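PDB 6A4M: uric acid degradation bifunctional protein PucL from Bacillus subtilis, which catalyses the oxidation of urate with molecular oxygen and, as a bifunctional enzyme, probably also the decarboxylation of a later intermediate in uric acid breakdown. Local coordinates for residues A[30-35]-A[220-225]; A[73-78]-A[88-93]; A[156-161]-A[208-213]. All blocks are in the same frame, centred on the assembly; numbering follows the deposited sequence.

Interaction 1 (A[30-35]-A[220-225])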
loop_
_atom_site.group_PDB
_atom_site.type_symbol
_atom_site.label_atom_id
_atom_site.label_comp_id
_atom_site.label_asym_id
_atom_site.label_seq_id
_atom_site.Cartn_x
_atom_site.Cartn_y
_atom_site.Cartn_z
ATOM N N ALA A 30 6.948 10.834 -8.493
ATOM C CA ALA A 30 6.397 11.953 -9.261
ATOM C C ALA A 30 5.161 11.543 -10.072
ATOM O O ALA A 30 4.804 12.219 -11.044
ATOM C CB ALA A 30 7.471 12.520 -10.179
ATOM N N GLY A 31 4.503 10.457 -9.660
ATOM C CA GLY A 31 3.343 9.917 -10.370
ATOM C C GLY A 31 3.563 8.491 -10.841
ATOM O O GLY A 31 4.602 7.886 -10.563
ATOM N N ARG A 32 2.569 7.968 -11.557
ATOM C CA ARG A 32 2.596 6.612 -12.109
ATOM C C ARG A 32 2.143 6.660 -13.565
ATOM O O ARG A 32 1.079 7.214 -13.863
ATOM C CB ARG A 32 1.645 5.689 -11.336
ATOM C CG ARG A 32 1.953 5.493 -9.858
ATOM C CD ARG A 32 0.784 4.823 -9.143
ATOM N NE ARG A 32 0.924 4.840 -7.684
ATOM C CZ ARG A 32 -0.069 4.657 -6.805
ATOM N NH1 ARG A 32 -1.324 4.441 -7.200
ATOM N NH2 ARG A 32 0.197 4.699 -5.502
ATOM N N ASP A 33 2.936 6.081 -14.465
ATOM C CA ASP A 33 2.534 5.952 -15.871
ATOM C C ASP A 33 1.316 5.033 -16.053
ATOM O O ASP A 33 0.544 5.227 -16.990
ATOM C CB ASP A 33 3.705 5.462 -16.739
ATOM C CG ASP A 33 4.772 6.541 -16.972
ATOM O OD1 ASP A 33 4.516 7.740 -16.711
ATOM O OD2 ASP A 33 5.879 6.185 -17.436
ATOM N N ASN A 34 1.149 4.054 -15.157
ATOM C CA ASN A 34 0.032 3.099 -15.183
ATOM C C ASN A 34 -0.078 2.338 -16.519
ATOM O O ASN A 34 -1.175 2.011 -16.975
ATOM C CB ASN A 34 -1.301 3.799 -14.824
ATOM C CG ASN A 34 -1.457 4.077 -13.332
ATOM O OD1 ASN A 34 -0.767 3.498 -12.486
ATOM N ND2 ASN A 34 -2.405 4.955 -13.001
ATOM N N THR A 35 1.073 2.044 -17.126
ATOM C CA THR A 35 1.132 1.321 -18.402
ATOM C C THR A 35 0.595 -0.100 -18.258
ATOM O O THR A 35 -0.077 -0.605 -19.152
ATOM C CB THR A 35 2.573 1.257 -18.938
ATOM O OG1 THR A 35 3.110 2.578 -19.015
ATOM C CG2 THR A 35 2.625 0.611 -20.316
ATOM N N ALA A 220 0.416 8.524 -1.879
ATOM C CA ALA A 220 0.905 7.335 -2.568
ATOM C C ALA A 220 1.651 6.419 -1.595
ATOM O O ALA A 220 2.358 6.891 -0.699
ATOM C CB ALA A 220 1.809 7.727 -3.729
ATOM N N ALA A 221 1.488 5.112 -1.784
ATOM C CA ALA A 221 2.206 4.108 -0.997
ATOM C C ALA A 221 3.723 4.199 -1.210
ATOM O O ALA A 221 4.494 3.902 -0.298
ATOM C CB ALA A 221 1.703 2.710 -1.332
ATOM N N GLU A 222 4.134 4.620 -2.410
ATOM C CA GLU A 222 5.548 4.855 -2.732
ATOM C C GLU A 222 6.185 5.874 -1.783
ATOM O O GLU A 222 7.286 5.655 -1.282
ATOM C CB GLU A 222 5.712 5.340 -4.183
ATOM C CG GLU A 222 5.418 4.292 -5.258
ATOM C CD GLU A 222 3.984 4.299 -5.782
ATOM O OE1 GLU A 222 3.059 4.748 -5.060
ATOM O OE2 GLU A 222 3.779 3.833 -6.926
ATOM N N GLN A 223 5.482 6.978 -1.537
ATOM C CA GLN A 223 5.972 8.043 -0.650
ATOM C C GLN A 223 5.995 7.619 0.825
ATOM O O GLN A 223 6.952 7.932 1.541
ATOM C CB GLN A 223 5.141 9.318 -0.826
ATOM C CG GLN A 223 5.291 9.959 -2.201
ATOM C CD GLN A 223 4.273 11.058 -2.465
ATOM O OE1 GLN A 223 3.072 10.878 -2.243
ATOM N NE2 GLN A 223 4.750 12.206 -2.949
ATOM N N VAL A 224 4.955 6.911 1.268
ATOM C CA VAL A 224 4.900 6.365 2.635
ATOM C C VAL A 224 6.061 5.390 2.869
ATOM O O VAL A 224 6.696 5.403 3.924
ATOM C CB VAL A 224 3.555 5.647 2.920
ATOM C CG1 VAL A 224 3.589 4.908 4.260
ATOM C CG2 VAL A 224 2.396 6.637 2.899
ATOM N N ARG A 225 6.310 4.550 1.869
ATOM C CA ARG A 225 7.402 3.580 1.884
ATOM C C ARG A 225 8.775 4.245 2.017
ATOM O O ARG A 225 9.582 3.837 2.851
ATOM C CB ARG A 225 7.331 2.738 0.604
ATOM C CG ARG A 225 8.349 1.615 0.476
ATOM C CD ARG A 225 9.567 2.003 -0.350
ATOM N NE ARG A 225 9.214 2.660 -1.610
ATOM C CZ ARG A 225 8.815 2.048 -2.726
ATOM N NH1 ARG A 225 8.698 0.722 -2.791
ATOM N NH2 ARG A 225 8.524 2.782 -3.801
#

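Interaction 2 (A[73-78]-A[88-93])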
loop_
_atom_site.group_PDB
_atom_site.type_symbol
_atom_site.label_atom_id
_atom_site.label_comp_id
_atom_site.label_asym_id
_atom_site.label_seq_id
_atom_site.Cartn_x
_atom_site.Cartn_y
_atom_site.Cartn_z
ATOM N N GLN A 73 -14.421 -7.292 -13.294
ATOM C CA GLN A 73 -13.470 -7.287 -14.410
ATOM C C GLN A 73 -13.815 -6.282 -15.505
ATOM O O GLN A 73 -12.936 -5.540 -15.958
ATOM C CB GLN A 73 -13.320 -8.691 -15.000
ATOM C CG GLN A 73 -12.545 -9.616 -14.075
ATOM C CD GLN A 73 -12.411 -11.029 -14.601
ATOM O OE1 GLN A 73 -13.238 -11.505 -15.383
ATOM N NE2 GLN A 73 -11.363 -11.718 -14.158
ATOM N N ARG A 74 -15.081 -6.250 -15.921
ATOM C CA ARG A 74 -15.508 -5.297 -16.946
ATOM C C ARG A 74 -15.505 -3.852 -16.426
ATOM O O ARG A 74 -15.234 -2.924 -17.190
ATOM C CB ARG A 74 -16.853 -5.694 -17.570
ATOM C CG ARG A 74 -18.093 -5.459 -16.722
ATOM C CD ARG A 74 -19.340 -5.967 -17.434
ATOM N NE ARG A 74 -20.425 -6.216 -16.480
ATOM C CZ ARG A 74 -20.882 -7.413 -16.098
ATOM N NH1 ARG A 74 -20.379 -8.554 -16.579
ATOM N NH2 ARG A 74 -21.874 -7.469 -15.214
ATOM N N HIS A 75 -15.775 -3.662 -15.135
ATOM C CA HIS A 75 -15.653 -2.333 -14.524
ATOM C C HIS A 75 -14.214 -1.813 -14.448
ATOM O O HIS A 75 -14.007 -0.606 -14.485
ATOM C CB HIS A 75 -16.338 -2.272 -13.153
ATOM C CG HIS A 75 -17.818 -2.079 -13.242
ATOM N ND1 HIS A 75 -18.681 -3.093 -13.595
ATOM C CD2 HIS A 75 -18.584 -0.977 -13.064
ATOM C CE1 HIS A 75 -19.916 -2.628 -13.616
ATOM N NE2 HIS A 75 -19.886 -1.348 -13.294
ATOM N N LEU A 76 -13.223 -2.702 -14.360
ATOM C CA LEU A 76 -11.822 -2.283 -14.520
ATOM C C LEU A 76 -11.554 -1.754 -15.939
ATOM O O LEU A 76 -10.727 -0.858 -16.115
ATOM C CB LEU A 76 -10.846 -3.420 -14.180
ATOM C CG LEU A 76 -9.351 -3.060 -14.184
ATOM C CD1 LEU A 76 -9.016 -1.961 -13.184
ATOM C CD2 LEU A 76 -8.512 -4.291 -13.899
ATOM N N ALA A 77 -12.249 -2.309 -16.935
ATOM C CA ALA A 77 -12.172 -1.819 -18.318
ATOM C C ALA A 77 -12.807 -0.432 -18.505
ATOM O O ALA A 77 -12.230 0.420 -19.178
ATOM C CB ALA A 77 -12.795 -2.821 -19.285
ATOM N N SER A 78 -13.982 -0.209 -17.913
ATOM C CA SER A 78 -14.689 1.072 -18.062
ATOM C C SER A 78 -14.206 2.174 -17.105
ATOM O O SER A 78 -14.514 3.347 -17.323
ATOM C CB SER A 78 -16.202 0.873 -17.913
ATOM O OG SER A 78 -16.531 0.364 -16.636
ATOM N N LEU A 88 -12.085 0.825 -6.525
ATOM C CA LEU A 88 -12.932 0.174 -5.519
ATOM C C LEU A 88 -14.182 1.006 -5.220
ATOM O O LEU A 88 -15.273 0.455 -5.104
ATOM C CB LEU A 88 -12.145 -0.094 -4.225
ATOM C CG LEU A 88 -10.946 -1.048 -4.307
ATOM C CD1 LEU A 88 -10.357 -1.253 -2.918
ATOM C CD2 LEU A 88 -11.309 -2.384 -4.939
ATOM N N HIS A 89 -14.007 2.324 -5.101
ATOM C CA HIS A 89 -15.118 3.273 -4.922
ATOM C C HIS A 89 -16.123 3.208 -6.077
ATOM O O HIS A 89 -17.334 3.179 -5.849
ATOM C CB HIS A 89 -14.564 4.694 -4.761
ATOM C CG HIS A 89 -15.612 5.748 -4.583
ATOM N ND1 HIS A 89 -15.919 6.661 -5.568
ATOM C CD2 HIS A 89 -16.409 6.046 -3.532
ATOM C CE1 HIS A 89 -16.863 7.475 -5.131
ATOM N NE2 HIS A 89 -17.177 7.124 -3.898
ATOM N N TYR A 90 -15.602 3.180 -7.303
ATOM C CA TYR A 90 -16.407 2.982 -8.512
ATOM C C TYR A 90 -17.226 1.695 -8.400
ATOM O O TYR A 90 -18.456 1.740 -8.405
ATOM C CB TYR A 90 -15.481 2.950 -9.739
ATOM C CG TYR A 90 -16.123 2.708 -11.094
ATOM C CD1 TYR A 90 -17.330 3.317 -11.453
ATOM C CD2 TYR A 90 -15.489 1.905 -12.043
ATOM C CE1 TYR A 90 -17.895 3.109 -12.710
ATOM C CE2 TYR A 90 -16.047 1.693 -13.297
ATOM C CZ TYR A 90 -17.245 2.297 -13.630
ATOM O OH TYR A 90 -17.790 2.070 -14.876
ATOM N N VAL A 91 -16.531 0.572 -8.229
ATOM C CA VAL A 91 -17.161 -0.756 -8.146
ATOM C C VAL A 91 -18.174 -0.838 -6.989
ATOM O O VAL A 91 -19.263 -1.392 -7.163
ATOM C CB VAL A 91 -16.094 -1.887 -8.048
ATOM C CG1 VAL A 91 -16.722 -3.246 -7.753
ATOM C CG2 VAL A 91 -15.288 -1.973 -9.337
ATOM N N ALA A 92 -17.824 -0.273 -5.832
ATOM C CA ALA A 92 -18.709 -0.277 -4.657
ATOM C C ALA A 92 -20.031 0.424 -4.952
ATOM O O ALA A 92 -21.100 -0.146 -4.732
ATOM C CB ALA A 92 -18.029 0.383 -3.466
ATOM N N HIS A 93 -19.937 1.659 -5.448
ATOM C CA HIS A 93 -21.114 2.454 -5.837
ATOM C C HIS A 93 -21.982 1.749 -6.884
ATOM O O HIS A 93 -23.202 1.662 -6.723
ATOM C CB HIS A 93 -20.698 3.840 -6.356
ATOM C CG HIS A 93 -20.595 4.879 -5.284
ATOM N ND1 HIS A 93 -21.505 5.906 -5.156
ATOM C CD2 HIS A 93 -19.700 5.043 -4.281
ATOM C CE1 HIS A 93 -21.171 6.661 -4.125
ATOM N NE2 HIS A 93 -20.081 6.159 -3.575
#

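Interaction 3 (A[156-161]-A[208-213])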
loop_
_atom_site.group_PDB
_atom_site.type_symbol
_atom_site.label_atom_id
_atom_site.label_comp_id
_atom_site.label_asym_id
_atom_site.label_seq_id
_atom_site.Cartn_x
_atom_site.Cartn_y
_atom_site.Cartn_z
ATOM N N THR A 156 -18.366 3.278 5.388
ATOM C CA THR A 156 -18.236 2.881 6.809
ATOM C C THR A 156 -16.767 2.705 7.213
ATOM O O THR A 156 -16.386 3.041 8.341
ATOM C CB THR A 156 -19.087 1.626 7.218
ATOM O OG1 THR A 156 -18.336 0.791 8.112
ATOM C CG2 THR A 156 -19.536 0.764 6.039
ATOM N N GLU A 157 -15.958 2.166 6.300
ATOM C CA GLU A 157 -14.519 2.041 6.503
ATOM C C GLU A 157 -13.782 2.291 5.193
ATOM O O GLU A 157 -14.266 1.933 4.116
ATOM C CB GLU A 157 -14.173 0.649 7.038
ATOM C CG GLU A 157 -12.713 0.486 7.451
ATOM C CD GLU A 157 -12.416 -0.854 8.104
ATOM O OE1 GLU A 157 -13.102 -1.854 7.783
ATOM O OE2 GLU A 157 -11.481 -0.907 8.936
ATOM N N GLN A 158 -12.613 2.917 5.299
ATOM C CA GLN A 158 -11.720 3.100 4.162
ATOM C C GLN A 158 -10.294 3.333 4.642
ATOM O O GLN A 158 -10.045 4.246 5.429
ATOM C CB GLN A 158 -12.157 4.289 3.303
ATOM C CG GLN A 158 -11.356 4.423 2.009
ATOM C CD GLN A 158 -11.257 5.844 1.495
ATOM O OE1 GLN A 158 -11.650 6.126 0.367
ATOM N NE2 GLN A 158 -10.734 6.746 2.320
ATOM N N TYR A 159 -9.368 2.508 4.164
ATOM C CA TYR A 159 -7.944 2.754 4.364
ATOM C C TYR A 159 -7.128 2.165 3.232
ATOM O O TYR A 159 -7.572 1.244 2.545
ATOM C CB TYR A 159 -7.466 2.201 5.711
ATOM C CG TYR A 159 -7.590 0.703 5.883
ATOM C CD1 TYR A 159 -6.537 -0.152 5.538
ATOM C CD2 TYR A 159 -8.744 0.137 6.418
ATOM C CE1 TYR A 159 -6.643 -1.527 5.706
ATOM C CE2 TYR A 159 -8.859 -1.237 6.591
ATOM C CZ TYR A 159 -7.809 -2.066 6.237
ATOM O OH TYR A 159 -7.924 -3.426 6.406
ATOM N N SER A 160 -5.944 2.734 3.036
ATOM C CA SER A 160 -4.942 2.195 2.133
ATOM C C SER A 160 -3.728 1.816 2.955
ATOM O O SER A 160 -3.522 2.326 4.055
ATOM C CB SER A 160 -4.578 3.206 1.059
ATOM O OG SER A 160 -5.664 3.375 0.170
ATOM N N GLU A 161 -2.924 0.921 2.405
ATOM C CA GLU A 161 -1.917 0.222 3.177
ATOM C C GLU A 161 -0.727 -0.133 2.308
ATOM O O GLU A 161 -0.900 -0.419 1.125
ATOM C CB GLU A 161 -2.553 -1.054 3.729
ATOM C CG GLU A 161 -1.736 -1.805 4.763
ATOM C CD GLU A 161 -2.525 -2.919 5.431
ATOM O OE1 GLU A 161 -3.530 -3.391 4.849
ATOM O OE2 GLU A 161 -2.130 -3.329 6.546
ATOM N N ASN A 208 -12.773 11.389 -0.345
ATOM C CA ASN A 208 -12.529 11.709 -1.763
ATOM C C ASN A 208 -11.057 11.954 -2.126
ATOM O O ASN A 208 -10.672 11.766 -3.282
ATOM C CB ASN A 208 -13.358 12.931 -2.201
ATOM C CG ASN A 208 -14.847 12.633 -2.317
ATOM O OD1 ASN A 208 -15.317 11.533 -2.013
ATOM N ND2 ASN A 208 -15.603 13.631 -2.762
ATOM N N ASP A 209 -10.245 12.374 -1.155
ATOM C CA ASP A 209 -8.803 12.576 -1.376
ATOM C C ASP A 209 -8.066 11.275 -1.706
ATOM O O ASP A 209 -6.991 11.304 -2.304
ATOM C CB ASP A 209 -8.143 13.212 -0.147
ATOM C CG ASP A 209 -8.678 14.598 0.174
ATOM O OD1 ASP A 209 -9.548 15.114 -0.560
ATOM O OD2 ASP A 209 -8.218 15.180 1.176
ATOM N N SER A 210 -8.645 10.145 -1.298
ATOM C CA SER A 210 -8.102 8.820 -1.579
ATOM C C SER A 210 -8.084 8.409 -3.058
ATOM O O SER A 210 -7.275 7.561 -3.432
ATOM C CB SER A 210 -8.884 7.771 -0.781
ATOM O OG SER A 210 -8.261 6.508 -0.854
ATOM N N TYR A 211 -8.953 8.989 -3.889
ATOM C CA TYR A 211 -9.121 8.529 -5.288
ATOM C C TYR A 211 -8.229 9.267 -6.299
ATOM O O TYR A 211 -8.211 8.902 -7.477
ATOM C CB TYR A 211 -10.599 8.601 -5.726
ATOM C CG TYR A 211 -11.584 8.219 -4.636
ATOM C CD1 TYR A 211 -11.369 7.091 -3.835
ATOM C CD2 TYR A 211 -12.723 8.990 -4.392
ATOM C CE1 TYR A 211 -12.254 6.749 -2.823
ATOM C CE2 TYR A 211 -13.617 8.649 -3.386
ATOM C CZ TYR A 211 -13.376 7.531 -2.601
ATOM O OH TYR A 211 -14.251 7.181 -1.598
ATOM N N ALA A 212 -7.504 10.292 -5.839
ATOM C CA ALA A 212 -6.544 11.044 -6.664
ATOM C C ALA A 212 -7.163 11.766 -7.870
ATOM O O ALA A 212 -6.502 11.937 -8.900
ATOM C CB ALA A 212 -5.399 10.136 -7.114
ATOM N N SER A 213 -8.421 12.193 -7.739
ATOM C CA SER A 213 -9.068 12.996 -8.777
ATOM C C SER A 213 -8.419 14.377 -8.760
ATOM O O SER A 213 -8.028 14.893 -9.808
ATOM C CB SER A 213 -10.580 13.087 -8.557
ATOM O OG SER A 213 -11.234 13.463 -9.757
HETATM O O HOH W 1 -8.040 4.524 1.261
#

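Interaction 1 (A[30-35]-A[220-225])
Arg32 and Glu222 make the main link between two pieces of backbone: the irregular segment 30-35, in the loop between strands 3-13 and 36-45, and the start of helix 221-233. Ala220 is the N-cap residue, still extended in its backbone, and its carbonyl O accepts the first regular helical bond, from Val224 N. On the loop side Gly31 has a positive phi, at which a CB would be pressed against the carbonyl O of Ala30. Arg32 follows in an extended conformation and sends its side chain across to the helix.

That chain is stretched out from CG to NE, while Glu222 comes to meet it bent, with chi2 at 93°, which curls the carboxylate back beside the arginine. The guanidinium offers its flank, NE and one terminal nitrogen, rather than its two terminal nitrogens. Arg32 NH2 gives the straighter bond, 2.9 Å to Glu222 OE1 with an N-H...O angle of 160°, directed at the syn lone pair and lying near the guanidinium plane. Arg32 NE reaches Glu222 OE2, also on its syn side, at 3.1 Å, but this oxygen is tilted from the guanidinium plane. The two flat groups are nearly coplanar, 30° apart. Beside them, Ala220 CB approaches Arg32 NH2 at 3.9 Å, obliquely to the guanidinium.

Outside the segments, Arg32 NH1 and Tyr218 OH are hydrogen-bonded, and Phe29 packs against both Ala220 and Glu222. The example illustrates how a side-on salt bridge made by two nitrogens restricts the rotation of both charged groups at once. Because Glu222 sits in the first helical turn, its negative charge would probably also suit the N-terminal end of the helix dipole, so a single carboxylate could serve both loop and helix.

Interaction 2 (A[73-78]-A[88-93])
Tyr90 reaches from helix 84-98 to helix 64-78 and sets the edge of its ring against His75 O and Ser78 OG. Its CG stands anti to the backbone N (chi1 178°), which carries the phenol away from its own helix to the neighbouring one. At the far end, Tyr90 OH and Ser78 OG form a hydrogen bond of 2.8 Å in which either hydroxyl could be the donor. Farther back along the same edge, the carbonyl oxygen His75 O lies in the plane of the ring, 3.3 Å from Tyr90 CE2.

The imidazole of His75 approaches differently. The two side chains run across each other at about a right angle, and His75 CD2 comes to 3.6 Å from Tyr90 CZ. The two rings meet obliquely, planes at 54° and centroids 5.2 Å apart. The polar end of His75 is held within its own helix, where ND1 bonds to Phe71 O and the ring stacks on Phe71. Nearer the backbones, Val91 CG2 touches His75 CB at 4.0 Å.

The axes of the segments 73-78 and 88-93 approach to 10.3 Å, with directions 123° apart. In sequence both helices fall between strands 36-45 and 104-121, the strand-helix-helix-strand order of the tunnelling fold to which urate oxidases belong. Helix 84-98 covers the sheet, with Leu88 and Ala92 on Leu107 and Leu144 and Val91 also on Leu107, while Tyr90 turns to the companion helix.

Interaction 3 (A[156-161]-A[208-213])
Strand 153-169 of the large antiparallel sheet meets the loop leading to helix 221-233 through Gln158 and Ser160, which face Ser210 and Tyr211. The strand enters this region through a classic beta bulge, Thr156 and Glu157 both facing Lys145 on the adjoining strand. The opposing residues 208-211 have helical backbone angles without a regular helix.

Gln158 spans the gap with an extended chain, its CG anti to the backbone N at chi1 -173°. The amide end arrives alongside the Ser210 methylene, with Gln158 CD 3.8 Å from Ser210 CB, and also borders the ring of Tyr211 on its CE1 and hydroxyl side. Amide and ring are turned almost perpendicular, at 83°. With an alanine here the chain would end at CB, and Ser210 CB and the Tyr211 ring would probably lose the group packed beside them, opening a gap between strand and loop.

Ser160 and Ser210 point toward each other but are too far apart for a direct hydrogen bond, Ser160 OG lying 4.2 Å from Ser210 OG. A water joins them instead: it donates to Ser160 OG at 2.9 Å, and its bond to Ser210 OG has the same length, 2.9 Å. Ser160 OG also bonds to Glu85 OE2 and Ser142 OG, while Asp209, beside Ser210, forms a salt bridge with Arg217.

The contact thus combines packing of the Gln158 chain with one water that links two serine hydroxyls, and the buried hydroxyl of Ser160 gathers several partners as the water carries the strand's hydrogen bonding over to the loop.

In the fold
From the N terminus, the chain passes residues 30-35 before running into strand 36-45, and the partner of that loop comes only 185 residues later, so interaction 1 closes the widest loop. Nested within it, interaction 2 closes a short loop joining consecutive helices. Interaction 3 follows in series, also inside interaction 1, linking strand 153-169 to the loop after strand 194-204. Interactions 2 and 3 touch where His89 stacks on Tyr211, bringing helix 84-98 against that loop. Interaction 1 stands apart, its nearest atoms about 5 Å from interaction 3 and about 10 Å from interaction 2. Together they tie the loop before strand 36-45, the helix pair and helix 221-233 with its preceding loop to the shared antiparallel sheet.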